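Local coordinates for MAGE domain-containing protein (Xenopus laevis, PDB 7DG2), which forms, as the Nse3-type MAGE subunit, a complex with Nse1 and Nse4 and probably contributes to DNA binding within the Smc5/6 complex, at residues Y19-D24 against Q60-Q65. Residues are numbered along the deposited sequence; the frame is centred on the assembly and turned at random.
Sequences YLLIKD and QVFGFQ
Within the first winged-helix-like half of the MAGE homology domain, Leu21, near the C-terminal end of helix 6-23, puts its two methyl groups against two phenylalanines, Phe62 and Phe64, from the corner where helix 47-62 gives way to strand 64-70. The branches divide the work: Leu21 CD1 lies 3.9 Å from Phe62 CZ, while Leu21 CD2 comes equally close, 3.9 Å, to Phe64 CE2. Leu21 and Phe62 point at each other from opposite directions, and the methyl meets the ring obliquely. Phe64 instead crosses the leucine at about a right angle and meets CD2 at its edge, near the ring plane. With Leu21 CG anti to the carbonyl carbon (chi1 -66°), CD1 lies anti to CA (chi2 173°) and extends the chain toward Phe62, while CD2 branches off to the side, toward Phe64.

The corner has its own internal packing: Phe62 CB sits 3.6 Å above the Phe64 ring, over its centre, and so covers one face of the ring whose edge Leu21 CD2 meets. Gly63, the first residue after the helix to leave right-handed helical phi/psi, has positive phi (70°) and turns the chain between the two aromatics. The sequence of helices 6-23, 32-40 and 47-62 followed by the hairpin 64-70/75-80 is the order of a winged helix. No hydrogen bond crosses between the segments, and the Leu21 and Phe64 CA atoms, the nearest pair, remain 10.1 Å apart, so the two segments meet only through side chains. Leu58 of helix 47-62 touches both Leu21 and Phe64. In the assembly, Leu12 of the Nse1 chain packs on Phe62, Gln13 of that chain on Phe64, and Thr65 of the Nse4 chain also on Phe64.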
loop_
_atom_site.group_PDB
_atom_site.type_symbol
_atom_site.label_atom_id
_atom_site.label_comp_id
_atom_site.label_asym_id
_atom_site.label_seq_id
_atom_site.Cartn_x
_atom_site.Cartn_y
_atom_site.Cartn_z
ATOM N N TYR B 19 -11.425 3.342 -10.301
ATOM C CA TYR B 19 -10.975 4.723 -10.213
ATOM C C TYR B 19 -10.896 5.176 -8.763
ATOM O O TYR B 19 -9.926 5.826 -8.359
ATOM C CB TYR B 19 -11.948 5.596 -11.013
ATOM C CG TYR B 19 -11.641 7.061 -11.077
ATOM C CD1 TYR B 19 -10.768 7.560 -12.033
ATOM C CD2 TYR B 19 -12.269 7.959 -10.229
ATOM C CE1 TYR B 19 -10.525 8.909 -12.125
ATOM C CE2 TYR B 19 -12.016 9.306 -10.310
ATOM C CZ TYR B 19 -11.143 9.776 -11.254
ATOM O OH TYR B 19 -10.881 11.127 -11.350
ATOM N N LEU B 20 -11.909 4.833 -7.955
ATOM C CA LEU B 20 -11.880 5.233 -6.547
ATOM C C LEU B 20 -10.673 4.641 -5.819
ATOM O O LEU B 20 -9.994 5.333 -5.045
ATOM C CB LEU B 20 -13.188 4.809 -5.874
ATOM C CG LEU B 20 -14.352 5.707 -6.302
ATOM C CD1 LEU B 20 -15.666 5.074 -5.890
ATOM C CD2 LEU B 20 -14.207 7.093 -5.664
ATOM N N LEU B 21 -10.392 3.357 -6.045
ATOM C CA LEU B 21 -9.229 2.739 -5.413
ATOM C C LEU B 21 -7.936 3.412 -5.858
ATOM O O LEU B 21 -7.075 3.751 -5.032
ATOM C CB LEU B 21 -9.192 1.248 -5.750
ATOM C CG LEU B 21 -10.337 0.434 -5.173
ATOM C CD1 LEU B 21 -10.259 -0.997 -5.735
ATOM C CD2 LEU B 21 -10.241 0.420 -3.647
ATOM N N ILE B 22 -7.797 3.640 -7.164
ATOM C CA ILE B 22 -6.535 4.163 -7.675
ATOM C C ILE B 22 -6.342 5.612 -7.250
ATOM O O ILE B 22 -5.239 6.021 -6.864
ATOM C CB ILE B 22 -6.479 3.978 -9.200
ATOM C CG1 ILE B 22 -6.333 2.473 -9.481
ATOM C CG2 ILE B 22 -5.348 4.834 -9.787
ATOM C CD1 ILE B 22 -6.644 2.047 -10.900
ATOM N N LYS B 23 -7.418 6.406 -7.261
ATOM C CA LYS B 23 -7.311 7.787 -6.805
ATOM C C LYS B 23 -7.195 7.918 -5.288
ATOM O O LYS B 23 -6.966 9.031 -4.809
ATOM C CB LYS B 23 -8.509 8.603 -7.316
ATOM C CG LYS B 23 -8.474 8.783 -8.840
ATOM C CD LYS B 23 -7.209 9.562 -9.273
ATOM C CE LYS B 23 -7.258 9.968 -10.738
ATOM N NZ LYS B 23 -6.055 10.786 -11.106
ATOM N N ASP B 24 -7.329 6.828 -4.524
ATOM C CA ASP B 24 -7.094 6.880 -3.090
ATOM C C ASP B 24 -5.642 6.599 -2.728
ATOM O O ASP B 24 -5.293 6.681 -1.547
ATOM C CB ASP B 24 -8.004 5.865 -2.354
ATOM C CG ASP B 24 -8.073 6.106 -0.841
ATOM O OD1 ASP B 24 -8.287 7.267 -0.429
ATOM O OD2 ASP B 24 -7.968 5.124 -0.059
ATOM N N GLN B 60 -19.366 -3.799 0.368
ATOM C CA GLN B 60 -19.592 -5.237 0.486
ATOM C C GLN B 60 -18.318 -6.038 0.283
ATOM O O GLN B 60 -18.100 -7.050 0.966
ATOM C CB GLN B 60 -20.654 -5.677 -0.519
ATOM C CG GLN B 60 -22.027 -5.117 -0.196
ATOM C CD GLN B 60 -23.127 -5.666 -1.092
ATOM O OE1 GLN B 60 -22.856 -6.285 -2.122
ATOM N NE2 GLN B 60 -24.378 -5.436 -0.701
ATOM N N VAL B 61 -17.478 -5.624 -0.659
ATOM C CA VAL B 61 -16.293 -6.420 -0.984
ATOM C C VAL B 61 -15.102 -6.033 -0.121
ATOM O O VAL B 61 -14.358 -6.902 0.343
ATOM C CB VAL B 61 -15.969 -6.291 -2.482
ATOM C CG1 VAL B 61 -14.731 -7.103 -2.829
ATOM C CG2 VAL B 61 -17.175 -6.735 -3.322
ATOM N N PHE B 62 -14.904 -4.731 0.120
ATOM C CA PHE B 62 -13.704 -4.257 0.791
ATOM C C PHE B 62 -13.921 -3.823 2.229
ATOM O O PHE B 62 -12.937 -3.635 2.953
ATOM C CB PHE B 62 -13.109 -3.065 0.021
ATOM C CG PHE B 62 -12.622 -3.420 -1.363
ATOM C CD1 PHE B 62 -13.500 -3.431 -2.440
ATOM C CD2 PHE B 62 -11.281 -3.737 -1.586
ATOM C CE1 PHE B 62 -13.059 -3.769 -3.710
ATOM C CE2 PHE B 62 -10.833 -4.081 -2.861
ATOM C CZ PHE B 62 -11.728 -4.089 -3.922
ATOM N N GLY B 63 -15.163 -3.611 2.651
ATOM C CA GLY B 63 -15.363 -2.995 3.946
ATOM C C GLY B 63 -14.952 -1.541 3.973
ATOM O O GLY B 63 -14.478 -1.060 5.009
ATOM N N PHE B 64 -15.103 -0.832 2.848
ATOM C CA PHE B 64 -14.761 0.580 2.718
ATOM C C PHE B 64 -16.035 1.407 2.611
ATOM O O PHE B 64 -16.962 1.030 1.895
ATOM C CB PHE B 64 -13.948 0.891 1.457
ATOM C CG PHE B 64 -12.577 0.283 1.410
ATOM C CD1 PHE B 64 -12.046 -0.418 2.478
ATOM C CD2 PHE B 64 -11.806 0.450 0.269
ATOM C CE1 PHE B 64 -10.769 -0.963 2.407
ATOM C CE2 PHE B 64 -10.535 -0.104 0.183
ATOM C CZ PHE B 64 -10.012 -0.808 1.258
ATOM N N GLN B 65 -16.034 2.563 3.260
ATOM C CA GLN B 65 -17.159 3.489 3.251
ATOM C C GLN B 65 -16.786 4.735 2.456
ATOM O O GLN B 65 -15.768 5.375 2.732
ATOM C CB GLN B 65 -17.540 3.874 4.681
ATOM C CG GLN B 65 -18.725 4.804 4.798
ATOM C CD GLN B 65 -20.052 4.057 4.804
ATOM O OE1 GLN B 65 -20.094 2.819 4.808
ATOM N NE2 GLN B 65 -21.146 4.809 4.801
#